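PDB 4I62: amino acid ABC transporter, periplasmic amino acid-binding protein, putative from Streptococcus pneumoniae, which probably serves as the substrate-binding component of an amino acid ABC transporter, and holds L-arginine between the two lobes of its type II periplasmic binding protein fold. Local coordinates for residues Lys73-Ala76 with Thr77-Val81; Lys248-Ser252 with Gly253-Lys257. All blocks are in the same frame, centred on the assembly; numbering follows the deposited sequence.

In the fold
From the N terminus the chain first reaches contact 1 (Lys73-Val81), where helix 67-79 runs out and turns into strand 82-87, an outer strand of the parallel sheet it forms with strands 40-45 and 104-105. After the strands and helices from 82 to 232, contact 2 (Lys248-Lys257) marks the turn between helix 236-251 and helix 254-265. Each contact closes only its own short turn. The two therefore lie in series, neither nested nor crossed, with centres about 16 Å apart. They meet nevertheless, Ala74 CB lying 4.2 Å from Leu249 CD1, so that a late helix of the chain packs on an early one.

Contact 1. Residues Lys73-Ala76 with Thr77-Val81; sequences KAIA and TELGV
Thr77 reaches back one turn to Lys73 with its backbone and its side chain together. Its amide N lies 2.9 Å from Lys73 O, while OG1, set beside its own backbone N and anti to the carbonyl carbon (chi1 -66°), donates to the same oxygen at 3.0 Å. The two donors arrive from opposite faces of the Lys73 carbonyl plane, and the hydroxyl stands above it. Ile75 and Leu79 lie side by side and point the same way, Ile75 CG2 meeting Leu79 CD1 at 4.0 Å. Leu79 CG also rests 3.4 Å from Ile75 O, beside the backbone bond from Leu79 N to that oxygen. Both residues pack on Leu41 of the neighbouring strand 40-45.

The last turn ends in a Schellman motif: Gly80 takes a positive phi of 71°, its N bonds back to Thr77 O, and Val81 N bonds nearly straight to Ala76 O at 3.1 Å. Val81 CG2, placed between its backbone N and carbonyl carbon, hangs 3.8 Å from that oxygen and 4.3 Å from Ala76 CB, the apolar touch that commonly accompanies this motif. The chemistry is divided by side of the helix: a doubly gripped carbonyl holds the Thr77 hydroxyl on the exposed side, whereas the buried side relies on alkyl packing, and the Schellman turn at Gly80 leads the chain from Val81 into strand 82-87.

Contact 2. Residues Lys248-Ser252 with Gly253-Lys257; sequences KLKES and GELDK
The carboxylate of Glu254 carries a methyl group of Leu249 on one face: Leu249 CD2 sits almost squarely above the plane, 3.4 Å from Glu254 CD. Two torsions near anti (chi1 -172° and chi2 171°) stretch the glutamate out across the leucine, so that Glu254 CG also lies against CD2. On that same side, tilted well out of the carboxylate plane, water 3 donates to Glu254 OE2 at 2.6 Å and bridges it to Ser252 OG. The peptide groups are likewise approached over their faces, since Leu255 N stands above the carbonyl plane of Leu249 at 2.9 Å from its O, and Gly253 N stands above that of Lys250.

Ser252 OG links the two helix ends. Its chi1 of 62° brings it back to donate to Lys248 O, which also takes the serine amide, while it accepts from Glu254 N at 3.1 Å. Counting water 3, three bonds fix this hydroxyl. Gly253, with positive phi, is the first residue to leave helical backbone angles and is at once the N-cap of helix 254-265. Water 2 joins Ser252 O to Lys257 NZ across the bend.

Leu249 CB meets Leu255 CB at 4.0 Å, and Lys250 CG runs alongside Leu255 CD2 at 4.1 Å. The bend thus joins helix 236-251 to helix 254-265, with Lys250 NZ bonded to Pro124 O in the connection between strands 119-121 and 126-135.

Contact 1. Residues Lys73-Ala76 with Thr77-Val81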
ATOM      1  N   LYS A  73      11.731   9.896  -4.037  1.00  8.66           N
ATOM      2  CA  LYS A  73      12.832  10.866  -4.046  1.00  9.25           C
ATOM      3  C   LYS A  73      14.024  10.346  -4.852  1.00  9.54           C
ATOM      4  O   LYS A  73      14.661  11.104  -5.598  1.00 10.50           O
ATOM      5  CB  LYS A  73      13.294  11.145  -2.608  1.00 10.13           C
ATOM      6  CG  LYS A  73      12.357  12.001  -1.778  1.00 11.00           C
ATOM      7  CD  LYS A  73      12.912  12.111  -0.325  1.00 12.63           C
ATOM      8  CE  LYS A  73      12.003  12.882   0.611  1.00 13.12           C
ATOM      9  NZ  LYS A  73      12.575  12.796   1.983  1.00 15.04           N
ATOM     10  N   ALA A  74      14.336   9.068  -4.697  1.00  9.37           N
ATOM     11  CA  ALA A  74      15.452   8.489  -5.431  1.00 10.27           C
ATOM     12  C   ALA A  74      15.190   8.498  -6.935  1.00  9.06           C
ATOM     13  O   ALA A  74      16.090   8.766  -7.734  1.00 10.67           O
ATOM     14  CB  ALA A  74      15.785   7.073  -4.911  1.00 10.96           C
ATOM     15  N   ILE A  75      13.953   8.185  -7.343  1.00  8.53           N
ATOM     16  CA  ILE A  75      13.609   8.223  -8.757  1.00  8.94           C
ATOM     17  C   ILE A  75      13.699   9.649  -9.301  1.00  9.18           C
ATOM     18  O   ILE A  75      14.220   9.869 -10.376  1.00 10.36           O
ATOM     19  CB  ILE A  75      12.201   7.590  -8.989  1.00  9.04           C
ATOM     20  CG1 ILE A  75      12.203   6.125  -8.579  1.00  8.42           C
ATOM     21  CG2 ILE A  75      11.754   7.811 -10.430  1.00 10.34           C
ATOM     22  CD1 ILE A  75      10.802   5.534  -8.455  1.00  9.10           C
ATOM     23  N   ALA A  76      13.165  10.616  -8.561  1.00  9.61           N
ATOM     24  CA  ALA A  76      13.209  12.005  -9.009  1.00 10.82           C
ATOM     25  C   ALA A  76      14.663  12.465  -9.150  1.00 11.31           C
ATOM     26  O   ALA A  76      14.998  13.127 -10.122  1.00 12.04           O
ATOM     27  CB  ALA A  76      12.444  12.903  -8.048  1.00 10.70           C
ATOM     28  N   THR A  77      15.532  12.095  -8.205  1.00 12.55           N
ATOM     29  CA  THR A  77      16.961  12.442  -8.263  1.00 13.86           C
ATOM     30  C   THR A  77      17.593  11.818  -9.520  1.00 13.77           C
ATOM     31  O   THR A  77      18.362  12.482 -10.246  1.00 15.04           O
ATOM     32  CB  THR A  77      17.703  11.920  -7.000  1.00 16.47           C
ATOM     33  OG1 THR A  77      17.224  12.630  -5.848  1.00 19.00           O
ATOM     34  CG2 THR A  77      19.209  12.119  -7.129  1.00 18.86           C
ATOM     35  N   GLU A  78      17.279  10.551  -9.800  1.00 13.56           N
ATOM     36  CA  GLU A  78      17.765   9.862 -11.006  1.00 14.07           C
ATOM     37  C   GLU A  78      17.377  10.605 -12.284  1.00 13.42           C
ATOM     38  O   GLU A  78      18.195  10.722 -13.202  1.00 16.30           O
ATOM     39  CB  GLU A  78      17.256   8.408 -11.050  1.00 14.88           C
ATOM     40  CG  GLU A  78      17.602   7.648 -12.334  1.00 17.23           C
ATOM     41  CD  GLU A  78      19.091   7.492 -12.536  1.00 26.10           C
ATOM     42  OE1 GLU A  78      19.822   7.349 -11.525  1.00 30.40           O
ATOM     43  OE2 GLU A  78      19.540   7.505 -13.709  1.00 26.89           O
ATOM     44  N   LEU A  79      16.154  11.131 -12.324  1.00 12.78           N
ATOM     45  CA  LEU A  79      15.643  11.856 -13.474  1.00 13.30           C
ATOM     46  C   LEU A  79      16.087  13.323 -13.512  1.00 13.94           C
ATOM     47  O   LEU A  79      15.865  14.009 -14.505  1.00 16.08           O
ATOM     48  CB  LEU A  79      14.123  11.813 -13.452  1.00 13.18           C
ATOM     49  CG  LEU A  79      13.483  10.432 -13.654  1.00 13.00           C
ATOM     50  CD1 LEU A  79      11.978  10.456 -13.376  1.00 14.87           C
ATOM     51  CD2 LEU A  79      13.729   9.952 -15.064  1.00 16.69           C
ATOM     52  N   GLY A  80      16.699  13.820 -12.438  1.00 13.59           N
ATOM     53  CA  GLY A  80      17.119  15.218 -12.358  1.00 15.50           C
ATOM     54  C   GLY A  80      15.975  16.218 -12.228  1.00 15.05           C
ATOM     55  O   GLY A  80      16.102  17.368 -12.675  1.00 15.86           O
ATOM     56  N   VAL A  81      14.875  15.813 -11.595  1.00 13.30           N
ATOM     57  CA  VAL A  81      13.677  16.648 -11.473  1.00 12.29           C
ATOM     58  C   VAL A  81      13.240  16.753 -10.032  1.00 12.56           C
ATOM     59  O   VAL A  81      13.648  15.974  -9.174  1.00 12.98           O
ATOM     60  CB  VAL A  81      12.501  16.138 -12.360  1.00 13.27           C
ATOM     61  CG1 VAL A  81      12.902  16.094 -13.824  1.00 15.08           C
ATOM     62  CG2 VAL A  81      12.012  14.725 -11.901  1.00 13.28           C
TER

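Contact 2. Residues Lys248-Ser252 with Gly253-Lys257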
ATOM      1  N   LYS A 248      19.291  -0.571  -7.881  1.00 11.63           N
ATOM      2  CA  LYS A 248      20.336  -0.022  -7.035  1.00 13.76           C
ATOM      3  C   LYS A 248      19.978  -0.144  -5.550  1.00 13.86           C
ATOM      4  O   LYS A 248      20.812  -0.543  -4.724  1.00 14.87           O
ATOM      5  CB  LYS A 248      20.541   1.449  -7.422  1.00 16.05           C
ATOM      6  CG  LYS A 248      21.563   2.181  -6.587  1.00 21.77           C
ATOM      7  CD  LYS A 248      21.634   3.666  -6.937  1.00 28.91           C
ATOM      8  CE  LYS A 248      22.028   3.883  -8.386  1.00 33.73           C
ATOM      9  NZ  LYS A 248      22.550   5.267  -8.628  1.00 38.59           N
ATOM     10  N   LEU A 249      18.741   0.212  -5.216  1.00 11.09           N
ATOM     11  CA  LEU A 249      18.313   0.171  -3.818  1.00 11.48           C
ATOM     12  C   LEU A 249      18.209  -1.254  -3.283  1.00 11.77           C
ATOM     13  O   LEU A 249      18.477  -1.486  -2.101  1.00 14.35           O
ATOM     14  CB  LEU A 249      16.976   0.903  -3.628  1.00 11.57           C
ATOM     15  CG  LEU A 249      17.001   2.415  -3.834  1.00 13.84           C
ATOM     16  CD1 LEU A 249      15.589   2.966  -3.877  1.00 15.80           C
ATOM     17  CD2 LEU A 249      17.745   3.109  -2.732  1.00 18.35           C
ATOM     18  N   LYS A 250      17.849  -2.211  -4.141  1.00 11.82           N
ATOM     19  CA  LYS A 250      17.790  -3.602  -3.743  1.00 14.87           C
ATOM     20  C   LYS A 250      19.192  -4.147  -3.495  1.00 14.30           C
ATOM     21  O   LYS A 250      19.461  -4.740  -2.445  1.00 16.49           O
ATOM     22  CB  LYS A 250      17.089  -4.451  -4.817  1.00 15.98           C
ATOM     23  CG  LYS A 250      15.591  -4.321  -4.796  1.00 20.04           C
ATOM     24  CD  LYS A 250      14.973  -5.322  -5.739  1.00 27.61           C
ATOM     25  CE  LYS A 250      13.537  -5.601  -5.348  1.00 30.45           C
ATOM     26  NZ  LYS A 250      12.975  -6.782  -6.071  1.00 33.79           N
ATOM     27  N   GLU A 251      20.095  -3.959  -4.450  1.00 14.70           N
ATOM     28  CA  GLU A 251      21.383  -4.627  -4.370  1.00 16.91           C
ATOM     29  C   GLU A 251      22.216  -4.125  -3.189  1.00 17.93           C
ATOM     30  O   GLU A 251      23.075  -4.861  -2.682  1.00 19.97           O
ATOM     31  CB  GLU A 251      22.155  -4.445  -5.675  1.00 19.08           C
ATOM     32  CG  GLU A 251      22.804  -3.067  -5.766  1.00 24.69           C
ATOM     33  CD  GLU A 251      23.613  -2.889  -7.025  1.00 30.35           C
ATOM     34  OE1 GLU A 251      24.006  -3.914  -7.630  1.00 33.88           O
ATOM     35  OE2 GLU A 251      23.840  -1.715  -7.398  1.00 37.48           O
ATOM     36  N   SER A 252      22.001  -2.887  -2.769  1.00 16.84           N
ATOM     37  CA  SER A 252      22.779  -2.280  -1.699  1.00 17.99           C
ATOM     38  C   SER A 252      22.201  -2.583  -0.333  1.00 18.13           C
ATOM     39  O   SER A 252      22.809  -2.259   0.691  1.00 20.02           O
ATOM     40  CB  SER A 252      22.812  -0.768  -1.896  1.00 18.59           C
ATOM     41  OG  SER A 252      21.489  -0.232  -1.822  1.00 16.17           O
ATOM     42  N   GLY A 253      20.998  -3.159  -0.318  1.00 16.87           N
ATOM     43  CA  GLY A 253      20.287  -3.357   0.924  1.00 18.41           C
ATOM     44  C   GLY A 253      19.597  -2.082   1.382  1.00 16.66           C
ATOM     45  O   GLY A 253      18.970  -2.063   2.427  1.00 19.04           O
ATOM     46  N   GLU A 254      19.695  -1.008   0.590  1.00 14.86           N
ATOM     47  CA  GLU A 254      19.099   0.258   1.024  1.00 15.72           C
ATOM     48  C   GLU A 254      17.572   0.185   1.133  1.00 14.53           C
ATOM     49  O   GLU A 254      16.957   0.736   2.058  1.00 15.76           O
ATOM     50  CB  GLU A 254      19.532   1.411   0.125  1.00 17.35           C
ATOM     51  CG  GLU A 254      19.109   2.765   0.637  1.00 22.40           C
ATOM     52  CD  GLU A 254      19.738   3.896  -0.149  1.00 34.57           C
ATOM     53  OE1 GLU A 254      19.117   4.982  -0.223  1.00 38.90           O
ATOM     54  OE2 GLU A 254      20.854   3.700  -0.688  1.00 38.47           O
ATOM     55  N   LEU A 255      16.923  -0.476   0.193  1.00 13.02           N
ATOM     56  CA  LEU A 255      15.469  -0.560   0.234  1.00 12.93           C
ATOM     57  C   LEU A 255      14.981  -1.208   1.541  1.00 13.46           C
ATOM     58  O   LEU A 255      14.021  -0.716   2.163  1.00 14.98           O
ATOM     59  CB  LEU A 255      14.959  -1.328  -0.979  1.00 15.24           C
ATOM     60  CG  LEU A 255      13.448  -1.514  -1.067  1.00 20.90           C
ATOM     61  CD1 LEU A 255      12.723  -0.169  -1.003  1.00 20.64           C
ATOM     62  CD2 LEU A 255      13.082  -2.252  -2.350  1.00 24.44           C
ATOM     63  N   ASP A 256      15.655  -2.281   1.960  1.00 16.80           N
ATOM     64  CA  ASP A 256      15.369  -2.945   3.233  1.00 18.03           C
ATOM     65  C   ASP A 256      15.499  -1.959   4.396  1.00 14.18           C
ATOM     66  O   ASP A 256      14.612  -1.900   5.277  1.00 18.42           O
ATOM     67  CB  ASP A 256      16.324  -4.122   3.468  1.00 23.60           C
ATOM     68  CG  ASP A 256      16.077  -5.285   2.525  1.00 30.25           C
ATOM     69  OD1 ASP A 256      14.987  -5.337   1.921  1.00 31.47           O
ATOM     70  OD2 ASP A 256      16.972  -6.158   2.406  1.00 34.96           O
ATOM     71  N   LYS A 257      16.567  -1.183   4.395  1.00 16.49           N
ATOM     72  CA  LYS A 257      16.781  -0.210   5.457  1.00 16.09           C
ATOM     73  C   LYS A 257      15.663   0.853   5.448  1.00 14.98           C
ATOM     74  O   LYS A 257      15.190   1.265   6.513  1.00 15.76           O
ATOM     75  CB  LYS A 257      18.168   0.431   5.319  1.00 16.13           C
ATOM     76  CG  LYS A 257      19.335  -0.541   5.502  1.00 18.87           C
ATOM     77  CD  LYS A 257      20.675   0.109   5.211  1.00 18.95           C
ATOM     78  CE  LYS A 257      21.813  -0.908   5.098  1.00 22.50           C
ATOM     79  NZ  LYS A 257      23.121  -0.259   4.882  1.00 26.06           N
TER
HETATM   80  O   HOH W   1      17.272  -3.859  -0.108  1.00 22.07           O
HETATM   81  O   HOH W   2      22.621   0.023   2.098  1.00 22.87           O
HETATM   82  O   HOH W   3      21.576   2.409  -2.815  1.00 25.84           O